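Local coordinates for protein monovalent Na+/H+ antiporter subunit A (Dietzia sp. DQ12-45-1b, PDB 7D3U) that probably works as an antiporter subunit of a bacterial Mrp complex, a membrane pump that exchanges sodium ions for protons, at residues Lys384-Lys389 with Ala494-Trp499; Gly310-Met315 with Ile488-Glu493; Arg738-Leu743 with Ser873-Leu878; Phe809-His814 with Thr889-Asp894; Thr134-Phe139 with Arg155-Thr160. All blocks are in the same frame, centred on the assembly; numbering follows the deposited sequence.

How the contacts relate
The five contacts form two pairs and one separate site. Contacts 1 and 2 have centres 14 Å apart and share the loop between helices 477-484 and 504-520. They touch where Lys-389 NZ lies 2.8 Å from Tyr-492 OH, a probable hydrogen bond. Contacts 3 and 4, centres 13 Å apart, are joined by Phe-893 packing against Thr-742 and Leu-743. This second pair lies on the opposite side of the chain's centre, with about 87 Å between the centres of contacts 1 and 3. Contact 5 is nearest the middle, its centre about 32 Å from that of contact 2. A bound dodecyl-maltoside lies about 5 Å from the side chain of Leu-136.

Contact 1: Lys384-Lys389 with Ala494-Trp499; sequences KEWMFK and ADFGLW
Helix 384-389 lies beside the irregular segment 494-499, with Trp-386 and Phe-496 as near partners at 8.3 Å between CA atoms. Trp-386 bridges that gap. Its NE1 donates to the backbone oxygen of Asp-495 over 2.9 Å, with an N-H...O angle of 157°. The acceptor lies near the plane of the indole, while the donor stands above the carbonyl plane. Phe-496 comes from one side of the indole and turns its edge to that face. This is a T-shaped pair, with the planes at 76° and the centroid of the five-membered ring 4.9 Å from that of Phe-496. Lys-389 CE lies over the opposite face, toward its rim. Beyond the indole N-H, CZ2 of Trp-386 rests 4.0 Å from Ala-494 CA. Glu-385 OE1 approaches Trp-499 CZ3 more loosely, at 4.2 Å. Val-316 of helix 312-341 also packs on Phe-496. The one polar atom of the buried indole is thus satisfied by a main-chain carbonyl, and the ring is held between an aromatic edge and an aliphatic chain.

Contact 2: Gly310-Met315 with Ile488-Glu493; sequences GTPAAM and IGEGYE
Pro-312 is the bump that the segment 488-493 curves around. Ile-488 meets one side of it, Glu-490 the outer rim, and Tyr-492 the other side. The CD1 methyl of Ile-488 pushes in where the helix begins, 3.5 Å from Pro-312 N. Its CG2 methyl sits against Met-315 CG at 3.6 Å. Ile-488 therefore fills the hollow between the proline and the methionine. Met-315 bends at chi2 (-45°), which also brings its CE to 3.9 Å from Ile-488 CG2. Glu-490 lies against the proline ring, with its CB 3.6 Å from Pro-312 CG. The proline belongs to the first turn of helix 312-341, a helix of the Mrp antiporter membrane family, and Thr-311 holds the N-cap position before it. Thr-311 O accepts from both Ala-314 N and Met-315 N in that turn. On the far flank Ala-313 offers a small knob to a flat surface. Its CB stands over the centre of the Tyr-492 ring, 3.8 Å from the centroid and 14° off the normal, a CH-pi contact. At the end of that ring, Tyr-492 OH is hydrogen-bonded to Lys-389 NZ. Exchanging Tyr-492 for an alanine would probably uncover the Ala-313 methyl and leave Lys-389 NZ without its hydroxyl partner. Tyr-492 CB packs 3.6 Å from Pro-312 O, the main-chain oxygen. Ser-254 touches both Met-315 and Ile-488.

Contact 3: Arg738-Leu743 with Ser873-Leu878; sequences RALDTL and SFLLPL
Leu-743 and Phe-874 both carry CG anti to the backbone N (chi1 -176° in each), and this sends their ends toward each other. Leu-743 CD2 meets Phe-874 CZ at 3.7 Å. The methyl arrives at the edge of the ring, near its plane, and the two side chains are roughly at right angles. Leu-740 CD2 reaches the same ring edge more distantly. Leu-875 is the main knob. Its backbone takes a left-handed conformation, with positive phi (59°), and its side chain points at the start of helix 739-762. There CD1 lies 3.6 Å from Leu-740 CA and 3.7 Å from Leu-740 CG. The same methyl is 3.9 Å from Leu-743 CD2, between the two helix leucines. The other methyl, CD2, rests on Ala-739 CB at 3.7 Å. No hydrogen bond crosses, and all five touching residues are buried. Within segment 738-743, Arg-738 NH1 forms a salt bridge with Asp-741 OD2 at 3.1 Å. Its NH2 pairs with Asp-128 of subunit D, another chain. Phe-135 of subunit D packs on Leu-740. Leu-875 also makes a backbone hydrogen bond to Gly-865. The arrangement is an apolar knob from a loop, just before the small antiparallel hairpin 880-882/885-887, set against a helix start. It joins the part related to MBH subunit E with the part related to MnhB.

Contact 4: Phe809-His814 with Thr889-Asp894; sequences FLVRGH and TALIFD
Asp-894 N donates to Ala-890 O over 2.9 Å; one turn apart, both residues face segment 809-814. No hydrogen bond crosses between the segments. Leu-810 meets Asp-894 through carbon. Its CD1 lies 3.7 Å from Asp-894 CB, and the two side chains run alongside each other, pointing opposite ways. Leu-810 has CG anti to its N (chi1 -178°), which carries that methyl across. Leu-891 answers from the other helix: its CD1 rests 3.6 Å from Leu-810 O and 4.4 Å from Val-811 CG1. Beyond the helix end, His-814 CE1 approaches Ala-890 CB obliquely at 4.3 Å. His-814 ND1, weakly hydrogen-bonded to Asn-731, lies 5.9 Å from Asp-894 OD2, not in contact. Gly-813 sits opposite Asp-894, where a side chain would approach OD2. The contact joins the end of helix 789-812 to the start of helix 890-912, which follows strand 885-887. Val-735 of helix 729-737 packs on Ala-890 and Asp-894, and Ser-823 of helix 821-837 touches Leu-810.

Contact 5: Thr134-Phe139 with Arg155-Thr160; sequences TTLCSF and RTLLVT
Leu-157 points at helix 134-139 and can be followed outward from CB, which sits 3.6 Å from Phe-139 CD1. CG, anti to the backbone N (chi1 -173°), splits the chain between two neighbours. One methyl, CD1, goes to Thr-135 OG1 at 3.7 Å and Leu-136 CD2 at 4.0 Å. The other, CD2, lies over the Phe-139 ring, 3.9 Å from its centroid and 16° off the normal, a CH-pi contact. The two segments form an antiparallel helix pair of the Mrp antiporter membrane family; the segment axes come within 9.2 Å, their directions at 166°. Thr-135 OG1 donates to Thr-160 OG1 (modelled at 2.5 Å, a doubtful length), and Thr-160 OG1 donates on to Thr-156 O at 2.7 Å. Thr-156 O also accepts from Thr-160 N, from the opposite face of its plane. A valine in place of Thr-160 would probably leave the Thr-135 hydroxyl without its acceptor across the helix pair. Lys-213 of helix 196-213 touches Thr-135 and Thr-160. Leu-423 of subunit D, another chain, packs on Phe-139 and Leu-157.

Contact 1: Lys384-Lys389 with Ala494-Trp499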
# COMPACT_ATOMS: atom_id res chain seq x y z
N LYS B 384 12.53 39.44 -45.15
CA LYS B 384 12.49 40.44 -44.09
C LYS B 384 11.64 41.63 -44.50
O LYS B 384 10.89 42.18 -43.68
CB LYS B 384 13.90 40.88 -43.72
CG LYS B 384 14.59 39.98 -42.71
CD LYS B 384 14.65 40.64 -41.35
CE LYS B 384 15.60 39.89 -40.43
NZ LYS B 384 15.17 38.49 -40.21
N GLU B 385 11.72 42.06 -45.76
CA GLU B 385 10.88 43.16 -46.20
C GLU B 385 9.42 42.74 -46.29
O GLU B 385 8.53 43.56 -46.07
CB GLU B 385 11.38 43.72 -47.53
CG GLU B 385 11.10 42.86 -48.74
CD GLU B 385 11.30 43.62 -50.04
OE1 GLU B 385 11.11 43.02 -51.12
OE2 GLU B 385 11.66 44.82 -49.99
N TRP B 386 9.16 41.46 -46.57
CA TRP B 386 7.79 40.96 -46.49
C TRP B 386 7.28 40.98 -45.06
O TRP B 386 6.13 41.36 -44.81
CB TRP B 386 7.72 39.55 -47.07
CG TRP B 386 7.06 39.49 -48.40
CD1 TRP B 386 7.68 39.56 -49.61
CD2 TRP B 386 5.67 39.36 -48.66
NE1 TRP B 386 6.74 39.48 -50.62
CE2 TRP B 386 5.50 39.36 -50.06
CE3 TRP B 386 4.54 39.25 -47.85
CZ2 TRP B 386 4.25 39.24 -50.66
CZ3 TRP B 386 3.30 39.13 -48.45
CH2 TRP B 386 3.17 39.13 -49.84
N MET B 387 8.13 40.59 -44.11
CA MET B 387 7.75 40.66 -42.70
C MET B 387 7.45 42.09 -42.28
O MET B 387 6.50 42.35 -41.53
CB MET B 387 8.85 40.06 -41.83
CG MET B 387 8.55 40.07 -40.36
SD MET B 387 9.61 38.92 -39.48
CE MET B 387 9.54 37.52 -40.59
N PHE B 388 8.26 43.04 -42.75
CA PHE B 388 8.03 44.44 -42.41
C PHE B 388 6.74 44.95 -43.05
O PHE B 388 5.97 45.67 -42.40
CB PHE B 388 9.21 45.29 -42.86
CG PHE B 388 10.47 45.02 -42.08
CD1 PHE B 388 10.41 44.69 -40.74
CD2 PHE B 388 11.71 45.09 -42.70
CE1 PHE B 388 11.56 44.44 -40.03
CE2 PHE B 388 12.86 44.85 -41.99
CZ PHE B 388 12.79 44.52 -40.65
N LYS B 389 6.49 44.59 -44.31
CA LYS B 389 5.24 44.95 -44.96
C LYS B 389 4.04 44.36 -44.22
O LYS B 389 2.98 44.99 -44.16
CB LYS B 389 5.26 44.48 -46.41
CG LYS B 389 3.92 44.12 -47.02
CD LYS B 389 4.09 43.65 -48.45
CE LYS B 389 2.83 42.99 -48.98
NZ LYS B 389 1.64 43.88 -48.85
N ALA B 494 0.92 36.58 -53.59
CA ALA B 494 2.29 36.76 -53.12
C ALA B 494 3.26 36.90 -54.29
O ALA B 494 3.08 36.29 -55.35
CB ALA B 494 2.71 35.59 -52.24
N ASP B 495 4.30 37.70 -54.08
CA ASP B 495 5.37 37.84 -55.06
C ASP B 495 6.66 38.19 -54.33
O ASP B 495 6.68 39.12 -53.52
CB ASP B 495 5.03 38.90 -56.11
CG ASP B 495 4.74 40.25 -55.50
OD1 ASP B 495 4.13 40.29 -54.41
OD2 ASP B 495 5.11 41.27 -56.12
N PHE B 496 7.72 37.45 -54.62
CA PHE B 496 9.04 37.65 -54.02
C PHE B 496 9.99 38.00 -55.16
O PHE B 496 10.57 37.12 -55.79
CB PHE B 496 9.50 36.40 -53.28
CG PHE B 496 8.43 35.76 -52.44
CD1 PHE B 496 7.68 36.51 -51.55
CD2 PHE B 496 8.17 34.40 -52.55
CE1 PHE B 496 6.70 35.92 -50.79
CE2 PHE B 496 7.19 33.81 -51.78
CZ PHE B 496 6.45 34.57 -50.90
N GLY B 497 10.15 39.29 -55.42
CA GLY B 497 10.90 39.70 -56.60
C GLY B 497 11.90 40.82 -56.41
O GLY B 497 12.55 41.22 -57.38
N LEU B 498 12.05 41.32 -55.19
CA LEU B 498 12.99 42.41 -54.89
C LEU B 498 12.69 43.66 -55.71
O LEU B 498 13.60 44.39 -56.09
CB LEU B 498 14.44 41.97 -55.11
CG LEU B 498 15.13 41.06 -54.10
CD1 LEU B 498 14.60 39.64 -54.19
CD2 LEU B 498 16.62 41.08 -54.36
N TRP B 499 11.41 43.89 -56.01
CA TRP B 499 11.03 45.02 -56.85
C TRP B 499 11.49 46.33 -56.23
O TRP B 499 11.44 46.51 -55.01
CB TRP B 499 9.52 45.03 -57.07
CG TRP B 499 8.73 45.46 -55.87
CD1 TRP B 499 8.37 46.73 -55.53
CD2 TRP B 499 8.21 44.61 -54.84
NE1 TRP B 499 7.66 46.72 -54.36
CE2 TRP B 499 7.54 45.43 -53.91
CE3 TRP B 499 8.23 43.23 -54.62
CZ2 TRP B 499 6.91 44.93 -52.78
CZ3 TRP B 499 7.60 42.73 -53.49
CH2 TRP B 499 6.95 43.57 -52.59

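Contact 2: Gly310-Met315 with Ile488-Glu493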
# COMPACT_ATOMS: atom_id res chain seq x y z
N GLY B 310 -1.45 38.15 -37.83
CA GLY B 310 -2.69 37.45 -38.14
C GLY B 310 -3.50 38.01 -39.28
O GLY B 310 -4.71 38.22 -39.15
N THR B 311 -2.86 38.26 -40.41
CA THR B 311 -3.52 38.70 -41.63
C THR B 311 -2.97 37.88 -42.79
O THR B 311 -1.86 37.33 -42.70
CB THR B 311 -3.30 40.20 -41.89
OG1 THR B 311 -1.91 40.46 -42.12
CG2 THR B 311 -3.79 41.03 -40.72
N PRO B 312 -3.73 37.74 -43.88
CA PRO B 312 -3.22 36.98 -45.03
C PRO B 312 -1.87 37.45 -45.54
O PRO B 312 -1.07 36.63 -45.99
CB PRO B 312 -4.32 37.18 -46.08
CG PRO B 312 -5.55 37.39 -45.29
CD PRO B 312 -5.13 38.16 -44.07
N ALA B 313 -1.59 38.75 -45.47
CA ALA B 313 -0.28 39.25 -45.84
C ALA B 313 0.80 38.87 -44.84
O ALA B 313 1.99 39.04 -45.14
CB ALA B 313 -0.32 40.77 -46.00
N ALA B 314 0.42 38.37 -43.67
CA ALA B 314 1.39 38.01 -42.64
C ALA B 314 1.82 36.56 -42.70
O ALA B 314 2.98 36.25 -42.42
CB ALA B 314 0.80 38.31 -41.25
N MET B 315 0.91 35.65 -43.07
CA MET B 315 1.27 34.24 -43.14
C MET B 315 2.23 33.97 -44.29
O MET B 315 3.09 33.09 -44.18
CB MET B 315 0.02 33.38 -43.27
CG MET B 315 -0.90 33.49 -42.08
SD MET B 315 -0.00 33.40 -40.53
CE MET B 315 -1.11 34.31 -39.46
N ILE B 488 -4.46 30.14 -42.70
CA ILE B 488 -5.64 30.89 -42.27
C ILE B 488 -6.66 30.86 -43.40
O ILE B 488 -6.43 30.25 -44.45
CB ILE B 488 -5.29 32.33 -41.88
CG1 ILE B 488 -4.95 33.17 -43.11
CG2 ILE B 488 -4.14 32.36 -40.90
CD1 ILE B 488 -4.50 34.56 -42.76
N GLY B 489 -7.80 31.51 -43.20
CA GLY B 489 -8.89 31.44 -44.15
C GLY B 489 -8.59 32.06 -45.50
O GLY B 489 -8.50 31.35 -46.51
N GLU B 490 -8.43 33.38 -45.54
CA GLU B 490 -8.26 34.08 -46.80
C GLU B 490 -6.90 33.78 -47.42
O GLU B 490 -6.04 33.13 -46.82
CB GLU B 490 -8.43 35.59 -46.60
CG GLU B 490 -9.40 35.96 -45.49
CD GLU B 490 -9.21 37.38 -45.00
OE1 GLU B 490 -9.00 38.28 -45.84
OE2 GLU B 490 -9.27 37.60 -43.77
N GLY B 491 -6.71 34.27 -48.65
CA GLY B 491 -5.46 34.12 -49.36
C GLY B 491 -4.92 35.46 -49.81
O GLY B 491 -5.63 36.48 -49.83
N TYR B 492 -3.63 35.46 -50.16
CA TYR B 492 -2.94 36.69 -50.53
C TYR B 492 -2.08 36.44 -51.76
O TYR B 492 -1.29 35.49 -51.78
CB TYR B 492 -2.08 37.21 -49.38
CG TYR B 492 -1.70 38.66 -49.50
CD1 TYR B 492 -2.59 39.66 -49.14
CD2 TYR B 492 -0.45 39.03 -49.97
CE1 TYR B 492 -2.24 40.99 -49.24
CE2 TYR B 492 -0.10 40.36 -50.09
CZ TYR B 492 -1.00 41.34 -49.72
OH TYR B 492 -0.66 42.67 -49.83
N GLU B 493 -2.23 37.29 -52.77
CA GLU B 493 -1.40 37.21 -53.96
C GLU B 493 0.04 37.57 -53.61
O GLU B 493 0.34 38.74 -53.36
CB GLU B 493 -1.94 38.13 -55.06
CG GLU B 493 -1.19 38.07 -56.38
CD GLU B 493 -1.80 38.96 -57.44
OE1 GLU B 493 -2.79 39.66 -57.15
OE2 GLU B 493 -1.28 38.96 -58.58

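Contact 3: Arg738-Leu743 with Ser873-Leu878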
# COMPACT_ATOMS: atom_id res chain seq x y z
N ARG B 738 -21.53 -20.49 4.50
CA ARG B 738 -20.38 -19.62 4.24
C ARG B 738 -19.08 -20.31 4.62
O ARG B 738 -18.31 -19.84 5.45
CB ARG B 738 -20.55 -18.30 4.99
CG ARG B 738 -21.79 -17.53 4.58
CD ARG B 738 -21.86 -16.19 5.28
NE ARG B 738 -22.38 -15.15 4.40
CZ ARG B 738 -21.63 -14.29 3.72
NH1 ARG B 738 -20.31 -14.34 3.83
NH2 ARG B 738 -22.19 -13.38 2.95
N ALA B 739 -18.83 -21.46 3.99
CA ALA B 739 -17.61 -22.20 4.27
C ALA B 739 -16.37 -21.50 3.73
O ALA B 739 -15.26 -21.79 4.19
CB ALA B 739 -17.70 -23.61 3.69
N LEU B 740 -16.55 -20.58 2.78
CA LEU B 740 -15.40 -19.85 2.25
C LEU B 740 -14.79 -18.95 3.31
O LEU B 740 -13.56 -18.80 3.36
CB LEU B 740 -15.83 -19.04 1.03
CG LEU B 740 -15.27 -19.55 -0.30
CD1 LEU B 740 -15.77 -18.70 -1.45
CD2 LEU B 740 -13.75 -19.57 -0.27
N ASP B 741 -15.61 -18.35 4.16
CA ASP B 741 -15.08 -17.55 5.26
C ASP B 741 -14.23 -18.40 6.20
O ASP B 741 -13.17 -17.96 6.65
CB ASP B 741 -16.22 -16.88 6.03
CG ASP B 741 -17.02 -15.93 5.17
OD1 ASP B 741 -16.62 -15.70 4.01
OD2 ASP B 741 -18.04 -15.40 5.66
N THR B 742 -14.69 -19.61 6.50
CA THR B 742 -13.94 -20.48 7.40
C THR B 742 -12.64 -20.94 6.76
O THR B 742 -11.60 -20.97 7.42
CB THR B 742 -14.79 -21.68 7.80
OG1 THR B 742 -16.06 -21.23 8.26
CG2 THR B 742 -14.11 -22.46 8.90
N LEU B 743 -12.68 -21.30 5.47
CA LEU B 743 -11.45 -21.63 4.77
C LEU B 743 -10.47 -20.46 4.79
O LEU B 743 -9.28 -20.63 5.05
CB LEU B 743 -11.76 -22.05 3.34
CG LEU B 743 -10.57 -22.53 2.51
CD1 LEU B 743 -9.85 -23.65 3.23
CD2 LEU B 743 -11.04 -22.97 1.14
N SER B 873 -20.70 -27.98 -5.97
CA SER B 873 -19.62 -27.06 -6.29
C SER B 873 -18.62 -27.05 -5.14
O SER B 873 -18.64 -27.92 -4.27
CB SER B 873 -20.17 -25.66 -6.57
OG SER B 873 -20.01 -24.83 -5.43
N PHE B 874 -17.74 -26.05 -5.14
CA PHE B 874 -16.67 -25.97 -4.15
C PHE B 874 -17.23 -25.69 -2.76
O PHE B 874 -18.16 -24.91 -2.60
CB PHE B 874 -15.68 -24.89 -4.55
CG PHE B 874 -14.48 -24.79 -3.65
CD1 PHE B 874 -13.64 -25.88 -3.47
CD2 PHE B 874 -14.18 -23.61 -3.00
CE1 PHE B 874 -12.54 -25.79 -2.65
CE2 PHE B 874 -13.08 -23.51 -2.18
CZ PHE B 874 -12.26 -24.60 -2.00
N LEU B 875 -16.64 -26.35 -1.76
CA LEU B 875 -16.99 -26.16 -0.36
C LEU B 875 -18.47 -26.46 -0.10
O LEU B 875 -19.20 -25.67 0.48
CB LEU B 875 -16.64 -24.74 0.11
CG LEU B 875 -15.20 -24.57 0.61
CD1 LEU B 875 -14.88 -23.10 0.79
CD2 LEU B 875 -14.98 -25.32 1.90
N LEU B 876 -18.90 -27.63 -0.56
CA LEU B 876 -20.24 -28.12 -0.31
C LEU B 876 -20.17 -29.47 0.40
O LEU B 876 -19.44 -30.36 -0.05
CB LEU B 876 -21.02 -28.26 -1.62
CG LEU B 876 -22.47 -28.74 -1.49
CD1 LEU B 876 -23.31 -27.70 -0.76
CD2 LEU B 876 -23.05 -29.02 -2.85
N PRO B 877 -20.88 -29.65 1.51
CA PRO B 877 -20.83 -30.93 2.21
C PRO B 877 -21.38 -32.07 1.36
O PRO B 877 -22.25 -31.87 0.50
CB PRO B 877 -21.71 -30.69 3.45
CG PRO B 877 -22.58 -29.55 3.07
CD PRO B 877 -21.71 -28.67 2.23
N LEU B 878 -20.87 -33.27 1.61
CA LEU B 878 -21.28 -34.46 0.89
C LEU B 878 -21.85 -35.48 1.86
O LEU B 878 -21.46 -36.66 1.83
CB LEU B 878 -20.12 -35.06 0.11
CG LEU B 878 -19.60 -34.26 -1.08
CD1 LEU B 878 -18.45 -35.00 -1.73
CD2 LEU B 878 -20.72 -34.02 -2.08

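Contact 4: Phe809-His814 with Thr889-Asp894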
# COMPACT_ATOMS: atom_id res chain seq x y z
N PHE B 809 -15.95 -31.58 21.55
CA PHE B 809 -16.49 -30.47 20.77
C PHE B 809 -16.36 -30.73 19.27
O PHE B 809 -17.17 -30.22 18.49
CB PHE B 809 -15.78 -29.17 21.13
CG PHE B 809 -16.08 -28.68 22.52
CD1 PHE B 809 -17.24 -29.05 23.17
CD2 PHE B 809 -15.20 -27.83 23.16
CE1 PHE B 809 -17.51 -28.60 24.44
CE2 PHE B 809 -15.47 -27.37 24.43
CZ PHE B 809 -16.63 -27.75 25.07
N LEU B 810 -15.37 -31.52 18.86
CA LEU B 810 -15.13 -31.71 17.43
C LEU B 810 -16.25 -32.50 16.77
O LEU B 810 -16.55 -32.27 15.59
CB LEU B 810 -13.79 -32.41 17.22
CG LEU B 810 -13.35 -32.65 15.78
CD1 LEU B 810 -13.11 -31.33 15.07
CD2 LEU B 810 -12.10 -33.52 15.74
N VAL B 811 -16.87 -33.43 17.49
CA VAL B 811 -17.93 -34.24 16.89
C VAL B 811 -19.32 -33.67 17.16
O VAL B 811 -20.23 -33.88 16.36
CB VAL B 811 -17.82 -35.69 17.38
CG1 VAL B 811 -16.49 -36.29 16.95
CG2 VAL B 811 -17.96 -35.76 18.89
N ARG B 812 -19.51 -32.97 18.27
CA ARG B 812 -20.80 -32.40 18.61
C ARG B 812 -21.02 -31.02 18.02
O ARG B 812 -22.07 -30.41 18.28
CB ARG B 812 -20.96 -32.34 20.14
CG ARG B 812 -20.32 -31.11 20.77
CD ARG B 812 -20.21 -31.26 22.27
NE ARG B 812 -21.50 -31.12 22.93
CZ ARG B 812 -21.81 -30.11 23.74
NH1 ARG B 812 -20.92 -29.16 23.99
NH2 ARG B 812 -23.01 -30.06 24.31
N GLY B 813 -20.08 -30.51 17.23
CA GLY B 813 -20.15 -29.14 16.77
C GLY B 813 -21.33 -28.83 15.88
O GLY B 813 -21.66 -27.65 15.70
N HIS B 814 -21.99 -29.84 15.33
CA HIS B 814 -23.09 -29.61 14.41
C HIS B 814 -24.43 -29.44 15.11
O HIS B 814 -25.36 -28.90 14.51
CB HIS B 814 -23.19 -30.76 13.40
CG HIS B 814 -23.40 -30.31 11.99
ND1 HIS B 814 -22.54 -29.45 11.35
CD2 HIS B 814 -24.38 -30.60 11.10
CE1 HIS B 814 -22.98 -29.23 10.12
NE2 HIS B 814 -24.09 -29.91 9.95
N THR B 889 -18.99 -34.38 5.38
CA THR B 889 -17.62 -33.92 5.22
C THR B 889 -17.33 -32.65 6.01
O THR B 889 -16.17 -32.24 6.08
CB THR B 889 -17.30 -33.69 3.75
OG1 THR B 889 -17.89 -32.46 3.32
CG2 THR B 889 -17.83 -34.83 2.91
N ALA B 890 -18.35 -32.01 6.58
CA ALA B 890 -18.11 -30.93 7.52
C ALA B 890 -17.23 -31.39 8.67
O ALA B 890 -16.44 -30.61 9.20
CB ALA B 890 -19.43 -30.38 8.04
N LEU B 891 -17.33 -32.67 9.05
CA LEU B 891 -16.45 -33.20 10.08
C LEU B 891 -15.00 -33.23 9.61
O LEU B 891 -14.09 -32.95 10.39
CB LEU B 891 -16.92 -34.60 10.50
CG LEU B 891 -16.09 -35.36 11.53
CD1 LEU B 891 -16.06 -34.65 12.87
CD2 LEU B 891 -16.61 -36.78 11.68
N ILE B 892 -14.78 -33.55 8.34
CA ILE B 892 -13.41 -33.57 7.82
C ILE B 892 -12.87 -32.15 7.71
O ILE B 892 -11.69 -31.90 7.98
CB ILE B 892 -13.36 -34.31 6.48
CG1 ILE B 892 -14.03 -35.68 6.60
CG2 ILE B 892 -11.92 -34.48 6.02
CD1 ILE B 892 -13.93 -36.52 5.36
N PHE B 893 -13.72 -31.20 7.32
CA PHE B 893 -13.31 -29.80 7.31
C PHE B 893 -12.98 -29.32 8.72
O PHE B 893 -12.03 -28.54 8.91
CB PHE B 893 -14.42 -28.95 6.69
CG PHE B 893 -13.99 -27.55 6.36
CD1 PHE B 893 -13.25 -27.29 5.22
CD2 PHE B 893 -14.34 -26.50 7.18
CE1 PHE B 893 -12.86 -26.01 4.91
CE2 PHE B 893 -13.95 -25.22 6.88
CZ PHE B 893 -13.21 -24.97 5.74
N ASP B 894 -13.73 -29.79 9.71
CA ASP B 894 -13.44 -29.44 11.10
C ASP B 894 -12.12 -30.05 11.55
O ASP B 894 -11.36 -29.41 12.28
CB ASP B 894 -14.58 -29.89 12.00
CG ASP B 894 -15.81 -29.02 11.88
OD1 ASP B 894 -15.78 -28.07 11.06
OD2 ASP B 894 -16.80 -29.27 12.60

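Contact 5: Thr134-Phe139 with Arg155-Thr160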
# COMPACT_ATOMS: atom_id res chain seq x y z
N THR B 134 8.87 14.27 -30.91
CA THR B 134 9.98 15.18 -31.17
C THR B 134 10.66 15.61 -29.88
O THR B 134 11.89 15.70 -29.83
CB THR B 134 9.51 16.41 -31.95
OG1 THR B 134 8.71 17.25 -31.10
CG2 THR B 134 8.73 16.03 -33.19
N THR B 135 9.88 15.90 -28.84
CA THR B 135 10.51 16.38 -27.61
C THR B 135 11.36 15.28 -26.96
O THR B 135 12.44 15.56 -26.43
CB THR B 135 9.47 16.94 -26.64
OG1 THR B 135 10.14 17.58 -25.55
CG2 THR B 135 8.57 15.86 -26.07
N LEU B 136 10.92 14.02 -27.04
CA LEU B 136 11.71 12.93 -26.47
C LEU B 136 12.97 12.68 -27.30
O LEU B 136 14.05 12.47 -26.74
CB LEU B 136 10.87 11.66 -26.38
CG LEU B 136 10.11 11.40 -25.09
CD1 LEU B 136 9.71 9.95 -25.01
CD2 LEU B 136 10.95 11.79 -23.89
N CYS B 137 12.83 12.68 -28.62
CA CYS B 137 14.00 12.50 -29.47
C CYS B 137 15.01 13.62 -29.26
O CYS B 137 16.22 13.39 -29.26
CB CYS B 137 13.58 12.42 -30.93
SG CYS B 137 14.96 12.57 -32.07
N SER B 138 14.53 14.85 -29.04
CA SER B 138 15.43 15.96 -28.78
C SER B 138 16.11 15.81 -27.43
O SER B 138 17.30 16.10 -27.29
CB SER B 138 14.68 17.28 -28.86
OG SER B 138 15.55 18.35 -28.56
N PHE B 139 15.35 15.38 -26.41
CA PHE B 139 15.97 15.12 -25.11
C PHE B 139 17.09 14.10 -25.24
O PHE B 139 18.18 14.29 -24.69
CB PHE B 139 14.91 14.64 -24.12
CG PHE B 139 15.48 13.99 -22.89
CD1 PHE B 139 15.99 14.75 -21.86
CD2 PHE B 139 15.51 12.61 -22.77
CE1 PHE B 139 16.51 14.16 -20.73
CE2 PHE B 139 16.03 12.01 -21.65
CZ PHE B 139 16.53 12.79 -20.63
N ARG B 155 16.54 20.03 -18.63
CA ARG B 155 15.82 21.30 -18.67
C ARG B 155 15.06 21.45 -19.98
O ARG B 155 13.94 21.97 -19.99
CB ARG B 155 16.79 22.46 -18.47
CG ARG B 155 17.44 22.44 -17.10
CD ARG B 155 18.21 23.71 -16.85
NE ARG B 155 19.52 23.68 -17.48
CZ ARG B 155 20.67 23.64 -16.82
NH1 ARG B 155 20.67 23.63 -15.49
NH2 ARG B 155 21.82 23.62 -17.47
N THR B 156 15.64 21.00 -21.09
CA THR B 156 14.94 21.03 -22.37
C THR B 156 13.68 20.19 -22.32
O THR B 156 12.60 20.64 -22.74
CB THR B 156 15.86 20.56 -23.49
OG1 THR B 156 16.76 21.61 -23.85
CG2 THR B 156 15.06 20.13 -24.71
N LEU B 157 13.79 18.96 -21.82
CA LEU B 157 12.61 18.10 -21.72
C LEU B 157 11.56 18.72 -20.82
O LEU B 157 10.37 18.72 -21.15
CB LEU B 157 13.01 16.72 -21.22
CG LEU B 157 11.89 15.68 -21.22
CD1 LEU B 157 11.28 15.57 -22.61
CD2 LEU B 157 12.41 14.33 -20.78
N LEU B 158 11.97 19.27 -19.68
CA LEU B 158 11.01 19.85 -18.75
C LEU B 158 10.29 21.05 -19.36
O LEU B 158 9.06 21.16 -19.26
CB LEU B 158 11.71 20.26 -17.45
CG LEU B 158 11.94 19.14 -16.44
CD1 LEU B 158 12.67 19.67 -15.23
CD2 LEU B 158 10.61 18.53 -16.04
N VAL B 159 11.03 21.94 -20.02
CA VAL B 159 10.41 23.15 -20.55
C VAL B 159 9.55 22.83 -21.77
O VAL B 159 8.48 23.41 -21.95
CB VAL B 159 11.49 24.20 -20.87
CG1 VAL B 159 10.85 25.44 -21.47
CG2 VAL B 159 12.24 24.57 -19.61
N THR B 160 9.99 21.90 -22.62
CA THR B 160 9.20 21.57 -23.79
C THR B 160 8.08 20.58 -23.50
O THR B 160 7.24 20.34 -24.38
CB THR B 160 10.09 21.01 -24.90
OG1 THR B 160 10.68 19.78 -24.46
CG2 THR B 160 11.18 22.00 -25.25